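PDB 4J35: phosphotriesterase, putative from Deinococcus radiodurans, which probably hydrolyses lactones with the help of two bound divalent metal ions, and is here engineered for organophosphate hydrolysis. Local coordinates for residues Leu46-Leu57 with Phe78-Leu88; Gly180-Thr191 with Tyr213-Val222. The protein carries 7 engineered substitutions. All coordinates share one frame; numbering follows the deposited sequence.

Interaction 1: residues Leu46-Leu57 with Phe78-Leu88; sequences LASCTETARALL and FLREVSEATGL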
loop_
_atom_site.group_PDB
_atom_site.type_symbol
_atom_site.label_atom_id
_atom_site.label_comp_id
_atom_site.label_asym_id
_atom_site.label_seq_id
_atom_site.Cartn_x
_atom_site.Cartn_y
_atom_site.Cartn_z
ATOM N N LEU A 46 -4.387 -18.549 8.195
ATOM C CA LEU A 46 -4.269 -19.154 6.872
ATOM C C LEU A 46 -5.636 -19.429 6.280
ATOM O O LEU A 46 -5.875 -19.170 5.103
ATOM C CB LEU A 46 -3.472 -20.459 6.930
ATOM C CG LEU A 46 -3.201 -21.103 5.560
ATOM C CD1 LEU A 46 -2.355 -20.199 4.703
ATOM C CD2 LEU A 46 -2.521 -22.453 5.707
ATOM N N ALA A 47 -6.539 -19.969 7.091
ATOM C CA ALA A 47 -7.880 -20.259 6.612
ATOM C C ALA A 47 -8.601 -18.991 6.191
ATOM O O ALA A 47 -9.193 -18.929 5.113
ATOM C CB ALA A 47 -8.685 -21.008 7.691
ATOM N N SER A 48 -8.558 -17.973 7.041
ATOM C CA SER A 48 -9.286 -16.744 6.773
ATOM C C SER A 48 -8.728 -16.019 5.537
ATOM O O SER A 48 -9.483 -15.564 4.677
ATOM C CB SER A 48 -9.207 -15.843 8.000
ATOM O OG SER A 48 -10.004 -14.688 7.828
ATOM N N CYS A 49 -7.404 -15.928 5.458
ATOM C CA CYS A 49 -6.723 -15.234 4.354
ATOM C C CYS A 49 -6.884 -15.943 2.997
ATOM O O CYS A 49 -7.067 -15.284 1.982
ATOM C CB CYS A 49 -5.230 -15.057 4.691
ATOM S SG CYS A 49 -4.977 -13.944 6.035
ATOM N N THR A 50 -6.834 -17.278 2.980
ATOM C CA THR A 50 -7.087 -18.043 1.751
ATOM C C THR A 50 -8.551 -17.948 1.292
ATOM O O THR A 50 -8.849 -17.947 0.100
ATOM C CB THR A 50 -6.735 -19.539 1.894
ATOM O OG1 THR A 50 -7.513 -20.105 2.945
ATOM C CG2 THR A 50 -5.242 -19.746 2.174
ATOM N N GLU A 51 -9.467 -17.912 2.250
ATOM C CA GLU A 51 -10.879 -17.681 1.953
ATOM C C GLU A 51 -11.007 -16.313 1.217
ATOM O O GLU A 51 -11.677 -16.197 0.175
ATOM C CB GLU A 51 -11.658 -17.730 3.279
ATOM C CG GLU A 51 -13.184 -17.725 3.213
ATOM C CD GLU A 51 -13.796 -19.082 2.807
ATOM O OE1 GLU A 51 -13.025 -20.026 2.506
ATOM O OE2 GLU A 51 -15.053 -19.196 2.785
ATOM N N THR A 52 -10.344 -15.291 1.748
ATOM C CA THR A 52 -10.444 -13.942 1.180
ATOM C C THR A 52 -9.789 -13.906 -0.198
ATOM O O THR A 52 -10.325 -13.318 -1.153
ATOM C CB THR A 52 -9.802 -12.899 2.114
ATOM O OG1 THR A 52 -10.605 -12.766 3.283
ATOM C CG2 THR A 52 -9.682 -11.517 1.420
ATOM N N ALA A 53 -8.636 -14.558 -0.318
ATOM C CA ALA A 53 -7.973 -14.639 -1.606
ATOM C C ALA A 53 -8.889 -15.299 -2.633
ATOM O O ALA A 53 -8.930 -14.919 -3.798
ATOM C CB ALA A 53 -6.681 -15.423 -1.508
ATOM N N ARG A 54 -9.603 -16.335 -2.225
ATOM C CA ARG A 54 -10.493 -16.975 -3.178
ATOM C C ARG A 54 -11.606 -16.060 -3.623
ATOM O O ARG A 54 -12.007 -16.101 -4.786
ATOM C CB ARG A 54 -11.085 -18.252 -2.578
ATOM C CG ARG A 54 -10.082 -19.321 -2.503
ATOM C CD ARG A 54 -10.605 -20.622 -1.873
ATOM N NE ARG A 54 -9.480 -21.514 -1.595
ATOM C CZ ARG A 54 -8.625 -21.947 -2.516
ATOM N NH1 ARG A 54 -8.772 -21.600 -3.784
ATOM N NH2 ARG A 54 -7.617 -22.733 -2.181
ATOM N N ALA A 55 -12.148 -15.278 -2.699
ATOM C CA ALA A 55 -13.194 -14.341 -3.046
ATOM C C ALA A 55 -12.687 -13.286 -4.052
ATOM O O ALA A 55 -13.427 -12.808 -4.914
ATOM C CB ALA A 55 -13.722 -13.673 -1.809
ATOM N N LEU A 56 -11.428 -12.916 -3.934
ATOM C CA LEU A 56 -10.864 -11.933 -4.845
ATOM C C LEU A 56 -10.673 -12.536 -6.212
ATOM O O LEU A 56 -11.049 -11.953 -7.223
ATOM C CB LEU A 56 -9.522 -11.398 -4.292
ATOM C CG LEU A 56 -9.661 -10.459 -3.103
ATOM C CD1 LEU A 56 -8.278 -10.137 -2.426
ATOM C CD2 LEU A 56 -10.321 -9.162 -3.552
ATOM N N LEU A 57 -10.085 -13.719 -6.265
ATOM C CA LEU A 57 -9.937 -14.399 -7.527
ATOM C C LEU A 57 -11.300 -14.575 -8.233
ATOM O O LEU A 57 -11.408 -14.431 -9.455
ATOM C CB LEU A 57 -9.255 -15.742 -7.325
ATOM C CG LEU A 57 -7.777 -15.712 -6.965
ATOM C CD1 LEU A 57 -7.379 -17.052 -6.391
ATOM C CD2 LEU A 57 -6.948 -15.404 -8.203
ATOM N N PHE A 78 4.439 -16.367 5.300
ATOM C CA PHE A 78 2.989 -16.535 5.394
ATOM C C PHE A 78 2.317 -16.056 4.092
ATOM O O PHE A 78 1.491 -16.759 3.512
ATOM C CB PHE A 78 2.411 -15.830 6.642
ATOM C CG PHE A 78 0.919 -16.024 6.802
ATOM C CD1 PHE A 78 0.411 -17.180 7.377
ATOM C CD2 PHE A 78 0.027 -15.071 6.352
ATOM C CE1 PHE A 78 -0.948 -17.371 7.476
ATOM C CE2 PHE A 78 -1.338 -15.265 6.460
ATOM C CZ PHE A 78 -1.823 -16.411 7.018
ATOM N N LEU A 79 2.696 -14.881 3.584
ATOM C CA LEU A 79 2.146 -14.444 2.306
ATOM C C LEU A 79 2.377 -15.472 1.190
ATOM O O LEU A 79 1.514 -15.677 0.343
ATOM C CB LEU A 79 2.783 -13.117 1.879
ATOM C CG LEU A 79 2.600 -11.924 2.817
ATOM C CD1 LEU A 79 3.257 -10.723 2.168
ATOM C CD2 LEU A 79 1.138 -11.619 3.114
ATOM N N ARG A 80 3.546 -16.111 1.174
ATOM C CA ARG A 80 3.808 -17.169 0.184
ATOM C C ARG A 80 2.888 -18.371 0.370
ATOM O O ARG A 80 2.397 -18.934 -0.611
ATOM C CB ARG A 80 5.272 -17.616 0.230
ATOM C CG ARG A 80 5.622 -18.694 -0.793
ATOM C CD ARG A 80 7.125 -18.786 -1.014
ATOM N NE ARG A 80 7.810 -19.282 0.173
ATOM C CZ ARG A 80 9.124 -19.454 0.271
ATOM N NH1 ARG A 80 9.920 -19.167 -0.746
ATOM N NH2 ARG A 80 9.641 -19.910 1.403
ATOM N N GLU A 81 2.613 -18.745 1.613
ATOM C CA GLU A 81 1.663 -19.828 1.864
ATOM C C GLU A 81 0.298 -19.511 1.293
ATOM O O GLU A 81 -0.348 -20.383 0.709
ATOM C CB GLU A 81 1.466 -20.077 3.354
ATOM C CG GLU A 81 2.619 -20.691 4.067
ATOM C CD GLU A 81 2.277 -20.968 5.518
ATOM O OE1 GLU A 81 1.275 -21.681 5.782
ATOM O OE2 GLU A 81 3.007 -20.463 6.392
ATOM N N VAL A 82 -0.162 -18.279 1.506
ATOM C CA VAL A 82 -1.483 -17.870 1.035
ATOM C C VAL A 82 -1.515 -17.886 -0.497
ATOM O O VAL A 82 -2.476 -18.356 -1.094
ATOM C CB VAL A 82 -1.843 -16.460 1.558
ATOM C CG1 VAL A 82 -3.157 -15.986 0.971
ATOM C CG2 VAL A 82 -1.904 -16.465 3.087
ATOM N N SER A 83 -0.455 -17.364 -1.124
ATOM C CA SER A 83 -0.345 -17.342 -2.584
ATOM C C SER A 83 -0.308 -18.736 -3.201
ATOM O O SER A 83 -1.006 -19.008 -4.179
ATOM C CB SER A 83 0.922 -16.577 -3.019
ATOM O OG SER A 83 0.993 -16.492 -4.442
ATOM N N GLU A 84 0.520 -19.609 -2.638
ATOM C CA GLU A 84 0.665 -20.973 -3.146
ATOM C C GLU A 84 -0.596 -21.806 -2.920
ATOM O O GLU A 84 -0.866 -22.759 -3.660
ATOM C CB GLU A 84 1.870 -21.667 -2.493
ATOM C CG GLU A 84 3.235 -21.112 -2.915
ATOM C CD GLU A 84 4.412 -21.802 -2.213
ATOM O OE1 GLU A 84 4.174 -22.585 -1.269
ATOM O OE2 GLU A 84 5.575 -21.563 -2.613
ATOM N N ALA A 85 -1.385 -21.457 -1.909
ATOM C CA ALA A 85 -2.614 -22.195 -1.649
ATOM C C ALA A 85 -3.754 -21.796 -2.608
ATOM O O ALA A 85 -4.627 -22.600 -2.891
ATOM C CB ALA A 85 -3.041 -22.012 -0.201
ATOM N N THR A 86 -3.737 -20.567 -3.127
ATOM C CA THR A 86 -4.884 -20.047 -3.863
ATOM C C THR A 86 -4.612 -19.652 -5.300
ATOM O O THR A 86 -5.540 -19.570 -6.107
ATOM C CB THR A 86 -5.426 -18.803 -3.173
ATOM O OG1 THR A 86 -4.421 -17.784 -3.205
ATOM C CG2 THR A 86 -5.786 -19.117 -1.735
ATOM N N GLY A 87 -3.355 -19.369 -5.612
ATOM C CA GLY A 87 -2.992 -18.851 -6.911
ATOM C C GLY A 87 -3.053 -17.339 -6.987
ATOM O O GLY A 87 -2.728 -16.772 -8.017
ATOM N N LEU A 88 -3.473 -16.680 -5.911
ATOM C CA LEU A 88 -3.436 -15.225 -5.869
ATOM C C LEU A 88 -1.971 -14.760 -5.807
ATOM O O LEU A 88 -1.192 -15.242 -4.988
ATOM C CB LEU A 88 -4.184 -14.696 -4.645
ATOM C CG LEU A 88 -4.255 -13.164 -4.540
ATOM C CD1 LEU A 88 -5.281 -12.651 -5.536
ATOM C CD2 LEU A 88 -4.573 -12.706 -3.183
#
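Thr86 does two jobs at once: its methyl plugs a hole in the facing helix made by Thr50, Ala53, Arg54 and Leu57, while its hydroxyl secures the end of its own helix. The contact joins two neighbouring outer helices of a TIM barrel, 42-58 and 76-86, whose segments cross at -49° with axes 9.5 Å apart. CG2, anti to the carbonyl carbon, reaches Thr50 CB at 3.8 Å and lies over the centre of one face of the Arg54 guanidinium. The same first torsion (chi1 63°) lets OG1 donate to Val82 O and also accept from Leu88 N at 3.1 Å; the second bond makes an ST turn that carries the chain through Gly87, where phi is positive. Putting an alanine at Thr86 would probably leave Leu88 N without this acceptor and open a gap between Thr50 and the guanidinium. Beside this knob Arg54 NH2 gives Ala85 O a weak, bent hydrogen bond of 3.1 Å. One turn earlier Val82 forms a second knob, among Leu46, Cys49, Thr50 and Ala53, its CG2 lying 4.0 Å from Cys49 CB. Leu46 lays its branches across Glu81, whose OE2 is held by His42. Inward, toward strand 17-26, Cys49 SG approaches Phe78 in the plane of the ring, at the CE2 edge, 5.1 Å from the ring centroid.

Interaction 2: residues Gly180-Thr191 with Tyr213-Val222; sequences GQQGPQQAELLT and YHRETLRHGV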
loop_
_atom_site.group_PDB
_atom_site.type_symbol
_atom_site.label_atom_id
_atom_site.label_comp_id
_atom_site.label_asym_id
_atom_site.label_seq_id
_atom_site.Cartn_x
_atom_site.Cartn_y
_atom_site.Cartn_z
ATOM N N GLY A 180 -4.322 12.973 4.883
ATOM C CA GLY A 180 -4.520 13.742 3.668
ATOM C C GLY A 180 -3.539 14.894 3.499
ATOM O O GLY A 180 -3.894 15.912 2.919
ATOM N N GLN A 181 -2.317 14.737 4.002
ATOM C CA GLN A 181 -1.295 15.776 3.893
ATOM C C GLN A 181 0.021 15.243 3.360
ATOM O O GLN A 181 0.314 14.064 3.497
ATOM C CB GLN A 181 -1.033 16.386 5.265
ATOM C CG GLN A 181 -2.210 17.127 5.825
ATOM C CD GLN A 181 -2.380 18.464 5.164
ATOM O OE1 GLN A 181 -1.767 19.450 5.574
ATOM N NE2 GLN A 181 -3.197 18.507 4.114
ATOM N N GLN A 182 0.819 16.143 2.781
ATOM C CA GLN A 182 2.170 15.856 2.309
ATOM C C GLN A 182 2.263 15.095 0.988
ATOM O O GLN A 182 3.347 14.684 0.601
ATOM C CB GLN A 182 2.993 15.122 3.383
ATOM C CG GLN A 182 3.033 15.817 4.717
ATOM C CD GLN A 182 3.532 17.257 4.626
ATOM O OE1 GLN A 182 4.461 17.573 3.877
ATOM N NE2 GLN A 182 2.899 18.140 5.383
ATOM N N GLY A 183 1.150 14.869 0.291
ATOM C CA GLY A 183 1.255 14.242 -1.017
ATOM C C GLY A 183 2.175 14.979 -1.995
ATOM O O GLY A 183 3.100 14.417 -2.568
ATOM N N PRO A 184 1.928 16.265 -2.192
ATOM C CA PRO A 184 2.777 17.002 -3.147
ATOM C C PRO A 184 4.268 17.026 -2.732
ATOM O O PRO A 184 5.199 16.965 -3.570
ATOM C CB PRO A 184 2.176 18.408 -3.115
ATOM C CG PRO A 184 0.748 18.194 -2.696
ATOM C CD PRO A 184 0.849 17.100 -1.643
ATOM N N GLN A 185 4.491 17.115 -1.436
ATOM C CA GLN A 185 5.858 17.105 -0.900
ATOM C C GLN A 185 6.554 15.770 -1.095
ATOM O O GLN A 185 7.736 15.725 -1.365
ATOM C CB GLN A 185 5.862 17.447 0.573
ATOM C CG GLN A 185 5.531 18.877 0.864
ATOM C CD GLN A 185 4.066 19.079 1.036
ATOM O OE1 GLN A 185 3.261 18.349 0.463
ATOM N NE2 GLN A 185 3.697 20.056 1.850
ATOM N N GLN A 186 5.843 14.660 -0.936
ATOM C CA GLN A 186 6.468 13.378 -1.184
ATOM C C GLN A 186 6.894 13.253 -2.652
ATOM O O GLN A 186 7.973 12.725 -2.977
ATOM C CB GLN A 186 5.454 12.253 -0.848
ATOM C CG GLN A 186 5.244 12.002 0.640
ATOM C CD GLN A 186 4.401 10.748 0.875
ATOM O OE1 GLN A 186 3.879 10.175 -0.077
ATOM N NE2 GLN A 186 4.261 10.334 2.130
ATOM N N ALA A 187 5.997 13.669 -3.545
ATOM C CA ALA A 187 6.165 13.468 -4.967
ATOM C C ALA A 187 7.309 14.359 -5.399
ATOM O O ALA A 187 8.184 13.955 -6.147
ATOM C CB ALA A 187 4.873 13.827 -5.736
ATOM N N GLU A 188 7.319 15.553 -4.845
ATOM C CA GLU A 188 8.396 16.509 -5.157
ATOM C C GLU A 188 9.763 16.058 -4.632
ATOM O O GLU A 188 10.784 16.206 -5.325
ATOM C CB GLU A 188 8.073 17.841 -4.541
ATOM C CG GLU A 188 9.198 18.846 -4.777
ATOM C CD GLU A 188 8.873 20.159 -4.155
ATOM O OE1 GLU A 188 8.529 20.160 -2.950
ATOM O OE2 GLU A 188 8.928 21.176 -4.873
ATOM N N LEU A 189 9.791 15.526 -3.413
ATOM C CA LEU A 189 11.029 15.019 -2.829
ATOM C C LEU A 189 11.575 13.815 -3.611
ATOM O O LEU A 189 12.730 13.795 -4.022
ATOM C CB LEU A 189 10.831 14.677 -1.348
ATOM C CG LEU A 189 12.005 14.013 -0.638
ATOM C CD1 LEU A 189 13.283 14.875 -0.782
ATOM C CD2 LEU A 189 11.698 13.771 0.843
ATOM N N LEU A 190 10.756 12.800 -3.825
ATOM C CA LEU A 190 11.208 11.637 -4.576
ATOM C C LEU A 190 11.640 11.965 -6.026
ATOM O O LEU A 190 12.633 11.425 -6.516
ATOM C CB LEU A 190 10.087 10.575 -4.608
ATOM C CG LEU A 190 9.859 9.879 -3.250
ATOM C CD1 LEU A 190 8.518 9.040 -3.356
ATOM C CD2 LEU A 190 11.018 9.011 -2.848
ATOM N N THR A 191 10.889 12.807 -6.723
ATOM C CA THR A 191 11.285 13.186 -8.088
ATOM C C THR A 191 12.594 14.005 -8.074
ATOM O O THR A 191 13.473 13.775 -8.911
ATOM C CB THR A 191 10.189 13.955 -8.882
ATOM O OG1 THR A 191 9.709 15.093 -8.141
ATOM C CG2 THR A 191 9.021 13.008 -9.223
ATOM N N TYR A 213 -5.394 19.630 -4.439
ATOM C CA TYR A 213 -4.311 18.939 -3.736
ATOM C C TYR A 213 -3.841 17.752 -4.572
ATOM O O TYR A 213 -2.651 17.521 -4.719
ATOM C CB TYR A 213 -4.824 18.504 -2.367
ATOM C CG TYR A 213 -3.943 17.568 -1.569
ATOM C CD1 TYR A 213 -2.865 18.046 -0.827
ATOM C CD2 TYR A 213 -4.216 16.213 -1.528
ATOM C CE1 TYR A 213 -2.080 17.183 -0.074
ATOM C CE2 TYR A 213 -3.444 15.342 -0.770
ATOM C CZ TYR A 213 -2.378 15.829 -0.054
ATOM O OH TYR A 213 -1.628 14.949 0.693
ATOM N N HIS A 214 -4.792 17.010 -5.141
ATOM C CA HIS A 214 -4.464 15.916 -6.053
ATOM C C HIS A 214 -3.776 16.407 -7.328
ATOM O O HIS A 214 -2.828 15.806 -7.815
ATOM C CB HIS A 214 -5.729 15.151 -6.430
ATOM C CG HIS A 214 -6.486 14.659 -5.246
ATOM N ND1 HIS A 214 -7.253 15.492 -4.464
ATOM C CD2 HIS A 214 -6.558 13.433 -4.674
ATOM C CE1 HIS A 214 -7.769 14.802 -3.463
ATOM N NE2 HIS A 214 -7.353 13.555 -3.563
ATOM N N ARG A 215 -4.306 17.462 -7.916
ATOM C CA ARG A 215 -3.746 17.954 -9.179
ATOM C C ARG A 215 -2.299 18.391 -8.973
ATOM O O ARG A 215 -1.409 18.132 -9.784
ATOM C CB ARG A 215 -4.589 19.104 -9.685
ATOM C CG ARG A 215 -5.907 18.625 -10.290
ATOM C CD ARG A 215 -6.635 19.718 -10.996
ATOM N NE ARG A 215 -7.368 20.542 -10.061
ATOM C CZ ARG A 215 -8.686 20.588 -9.960
ATOM N NH1 ARG A 215 -9.471 19.852 -10.745
ATOM N NH2 ARG A 215 -9.219 21.379 -9.036
ATOM N N GLU A 216 -2.054 19.018 -7.845
ATOM C CA GLU A 216 -0.686 19.405 -7.541
ATOM C C GLU A 216 0.282 18.221 -7.432
ATOM O O GLU A 216 1.408 18.287 -7.889
ATOM C CB GLU A 216 -0.630 20.200 -6.255
ATOM C CG GLU A 216 0.736 20.739 -6.005
ATOM C CD GLU A 216 0.808 21.573 -4.753
ATOM O OE1 GLU A 216 -0.257 21.806 -4.147
ATOM O OE2 GLU A 216 1.937 21.992 -4.397
ATOM N N THR A 217 -0.148 17.131 -6.800
ATOM C CA THR A 217 0.675 15.952 -6.732
ATOM C C THR A 217 0.937 15.362 -8.108
ATOM O O THR A 217 2.083 14.954 -8.411
ATOM C CB THR A 217 -0.043 14.847 -5.810
ATOM O OG1 THR A 217 -0.391 15.448 -4.566
ATOM C CG2 THR A 217 0.886 13.710 -5.534
ATOM N N LEU A 218 -0.120 15.331 -8.943
ATOM C CA LEU A 218 -0.107 14.641 -10.238
ATOM C C LEU A 218 0.848 15.364 -11.192
ATOM O O LEU A 218 1.397 14.801 -12.125
ATOM C CB LEU A 218 -1.488 14.620 -10.866
ATOM C CG LEU A 218 -2.341 13.521 -10.166
ATOM C CD1 LEU A 218 -3.788 13.749 -10.452
ATOM C CD2 LEU A 218 -1.875 12.175 -10.684
ATOM N N ARG A 219 1.015 16.626 -10.905
ATOM C CA ARG A 219 1.964 17.484 -11.638
ATOM C C ARG A 219 3.406 16.915 -11.732
ATOM O O ARG A 219 4.163 17.260 -12.651
ATOM C CB ARG A 219 1.983 18.844 -10.942
ATOM C CG ARG A 219 2.774 19.905 -11.615
ATOM C CD ARG A 219 1.884 20.652 -12.592
ATOM N NE ARG A 219 1.141 21.733 -11.941
ATOM C CZ ARG A 219 1.446 23.027 -12.035
ATOM N NH1 ARG A 219 2.481 23.432 -12.770
ATOM N NH2 ARG A 219 0.705 23.930 -11.402
ATOM N N HIS A 220 3.792 16.049 -10.788
ATOM C CA HIS A 220 5.155 15.532 -10.718
ATOM C C HIS A 220 5.337 14.294 -11.536
ATOM O O HIS A 220 6.438 13.741 -11.593
ATOM C CB HIS A 220 5.552 15.293 -9.262
ATOM C CG HIS A 220 5.677 16.556 -8.480
ATOM N ND1 HIS A 220 4.685 17.016 -7.648
ATOM C CD2 HIS A 220 6.647 17.501 -8.469
ATOM C CE1 HIS A 220 5.051 18.169 -7.120
ATOM N NE2 HIS A 220 6.235 18.493 -7.613
ATOM N N GLY A 221 4.236 13.861 -12.155
ATOM C CA GLY A 221 4.241 12.728 -13.058
ATOM C C GLY A 221 3.981 11.411 -12.357
ATOM O O GLY A 221 4.011 10.356 -13.006
ATOM N N VAL A 222 3.797 11.476 -11.044
ATOM C CA VAL A 222 3.559 10.282 -10.252
ATOM C C VAL A 222 2.115 9.850 -10.392
ATOM O O VAL A 222 1.254 10.577 -10.891
ATOM C CB VAL A 222 3.901 10.461 -8.729
ATOM C CG1 VAL A 222 5.419 10.798 -8.532
ATOM C CG2 VAL A 222 2.999 11.537 -8.066
#
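Tyr213 and Pro184 cross at about a right angle, the proline CD pressed to within 3.3 Å of Tyr213 CE1. With CG anti to the backbone N (chi1 170°), the tyrosine reaches to the N-terminal end of helix 183-192, and its OH accepts a 2.8 Å hydrogen bond from Gly183 N with an angle of 150° at the hydrogen. Gly183, having no side chain, lets the hydroxyl come this close to its backbone. Thr217 also meets the proline ring at about a right angle, its OG1 3.5 Å from Pro184 CG and close to CD as well, while donating back to Tyr213 O. Glu216 lays its carboxylate across Pro184 CB on the outer side. These pairs bring together two successive outer helices of the TIM barrel, running parallel to within 3° with segment axes only 8.4 Å apart. Further along, His220 turns a ring face to the backbone of helix 183-192, with Glu188 N 4.0 Å above the ring centre. Ala187 CB touches the ring at ND1, and Glu188 CB comes to 3.6 Å from His220 NE2. A weak bond from ND1 to Thr217 O helps to fix the ring's rotation. Thr191 crosses the same histidine, its CG2 set against His220 O, and its own hydroxyl donates to Ala187 O. Val222, leading into strand 223-226, brings CG2 to 3.8 Å from Ala187 CB.

After a short antiparallel pair of strands, 3-5 and 8-10, the chain runs through strand 17-26, which carries the metal ligands His21 and His23, and then enters helix 42-58. Interaction 1 closes a 20-residue loop containing strand 61-66, so that two consecutive barrel helices meet outside the strand between them. Well beyond Lys143, interaction 2 repeats the scheme: its 21-residue loop holds strand 200-202 and the metal ligand His204, while His176 precedes it. The two contacts follow in series, neither nesting nor crossing. They lie on opposite sides of the chain's centre, their own centres 34 Å apart, each tying adjacent helices over a different part of the barrel wall.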